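Side-chain contact in alanine racemase (Acinetobacter baumannii, PDB 4QHR), which belongs to the alanine racemase family and pairs an N-terminal TIM-barrel domain with a C-terminal domain rich in beta strands: residues I141-I144 against K145-S149. Numbering follows the deposited sequence.
Sequences IEVI and KTLKS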
loop_
_atom_site.group_PDB
_atom_site.type_symbol
_atom_site.label_atom_id
_atom_site.label_comp_id
_atom_site.label_asym_id
_atom_site.label_seq_id
_atom_site.Cartn_x
_atom_site.Cartn_y
_atom_site.Cartn_z
ATOM N N ILE A 141 29.758 25.481 -5.407
ATOM C CA ILE A 141 31.225 25.574 -5.410
ATOM C C ILE A 141 31.698 26.274 -4.158
ATOM O O ILE A 141 32.645 25.834 -3.534
ATOM C CB ILE A 141 31.762 26.260 -6.681
ATOM C CG1 ILE A 141 31.392 25.426 -7.891
ATOM C CG2 ILE A 141 33.288 26.463 -6.591
ATOM C CD1 ILE A 141 31.520 26.167 -9.204
ATOM N N GLU A 142 31.002 27.317 -3.743
ATOM C CA GLU A 142 31.400 28.031 -2.551
ATOM C C GLU A 142 31.170 27.199 -1.327
ATOM O O GLU A 142 31.975 27.247 -0.418
ATOM C CB GLU A 142 30.674 29.381 -2.467
ATOM C CG GLU A 142 30.926 30.220 -3.735
ATOM C CD GLU A 142 32.427 30.374 -4.004
ATOM O OE1 GLU A 142 33.088 30.931 -3.083
ATOM O OE2 GLU A 142 32.955 29.945 -5.081
ATOM N N VAL A 143 30.064 26.437 -1.317
ATOM C CA VAL A 143 29.734 25.538 -0.207
ATOM C C VAL A 143 30.868 24.538 -0.067
ATOM O O VAL A 143 31.414 24.390 0.974
ATOM C CB VAL A 143 28.390 24.812 -0.442
ATOM C CG1 VAL A 143 28.166 23.680 0.559
ATOM C CG2 VAL A 143 27.236 25.807 -0.371
ATOM N N ILE A 144 31.206 23.861 -1.141
ATOM C CA ILE A 144 32.300 22.871 -1.105
ATOM C C ILE A 144 33.643 23.490 -0.672
ATOM O O ILE A 144 34.292 22.974 0.243
ATOM C CB ILE A 144 32.382 22.150 -2.430
ATOM C CG1 ILE A 144 31.128 21.265 -2.575
ATOM C CG2 ILE A 144 33.641 21.289 -2.518
ATOM C CD1 ILE A 144 30.975 20.636 -3.923
ATOM N N LYS A 145 34.007 24.607 -1.281
ATOM C CA LYS A 145 35.217 25.323 -0.873
ATOM C C LYS A 145 35.226 25.604 0.601
ATOM O O LYS A 145 36.234 25.349 1.247
ATOM C CB LYS A 145 35.444 26.567 -1.720
ATOM C CG LYS A 145 35.828 26.143 -3.126
ATOM C CD LYS A 145 36.422 27.229 -4.005
ATOM C CE LYS A 145 36.740 26.598 -5.367
ATOM N NZ LYS A 145 37.621 27.504 -6.150
ATOM N N THR A 146 34.104 26.066 1.153
ATOM C CA THR A 146 34.038 26.368 2.555
ATOM C C THR A 146 34.151 25.135 3.446
ATOM O O THR A 146 34.861 25.143 4.460
ATOM C CB THR A 146 32.754 27.168 2.854
ATOM O OG1 THR A 146 32.748 28.337 2.047
ATOM C CG2 THR A 146 32.717 27.614 4.277
ATOM N N LEU A 147 33.474 24.061 3.063
ATOM C CA LEU A 147 33.536 22.843 3.854
ATOM C C LEU A 147 34.946 22.289 3.876
ATOM O O LEU A 147 35.456 21.860 4.948
ATOM C CB LEU A 147 32.571 21.784 3.283
ATOM C CG LEU A 147 31.104 22.125 3.493
ATOM C CD1 LEU A 147 30.206 21.234 2.634
ATOM C CD2 LEU A 147 30.746 22.000 4.949
ATOM N N LYS A 148 35.576 22.243 2.711
ATOM C CA LYS A 148 36.988 21.801 2.656
ATOM C C LYS A 148 37.890 22.627 3.582
ATOM O O LYS A 148 38.684 22.077 4.350
ATOM C CB LYS A 148 37.541 21.907 1.240
ATOM C CG LYS A 148 37.054 20.856 0.295
ATOM C CD LYS A 148 37.852 21.011 -0.987
ATOM C CE LYS A 148 37.588 19.912 -1.984
ATOM N NZ LYS A 148 38.557 19.998 -3.099
ATOM N N SER A 149 37.751 23.940 3.518
ATOM C CA SER A 149 38.580 24.818 4.329
ATOM C C SER A 149 38.258 24.665 5.799
ATOM O O SER A 149 39.130 24.828 6.602
ATOM C CB SER A 149 38.501 26.285 3.853
ATOM O OG SER A 149 37.282 26.854 4.256
#
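Glu142 O takes two hydrogen bonds from Thr146: the amide N reaches it at 2.9 Å and the hydroxyl OG1 at 2.8 Å. The two donors come in from opposite faces of the carbonyl plane, OG1 tilted 31° out of it. The threonine can do this because OG1 sits beside its own backbone N, anti to the carbonyl carbon (chi1 -57°), and so turns back along the helix. Ser149 OG hydrogen-bonds to Thr146 O, three residues back, at 3.0 Å, while its amide N goes to Lys145 O, so the two donors part company where those of Thr146 share an acceptor. Around these run the ordinary i to i+4 backbone bonds, Lys145 N to Ile141 O, Leu147 N to Val143 O and Lys148 N to Ile144 O.

All of this lies on helix 139-149, the crossover helix of a right-handed beta-alpha-beta unit that links parallel strands 122-125 and 154-157 of the TIM barrel. Its inner face carries the apolar pair Val143 and Leu147, side by side and pointing the same way, with CG1 of Val143 3.8 Å from CD1 of Leu147. Both rest on Val124 of the barrel strand and on Phe105 of helix 102-110, while Ile144 reaches Val124 and Ile187.

On another flank the extended chain of Lys145 runs alongside Ile141, its CE 3.7 Å from the isoleucine's CG2. The charged end, NZ, lies 5.4 Å from Glu142 OE2, too far for a salt bridge, though the opposite charges probably attract weakly. Lys148 is different: its NZ hydrogen-bonds to Cys184 O and Pro186 O, tying this helix to the end of helix 168-184 and the loop beyond.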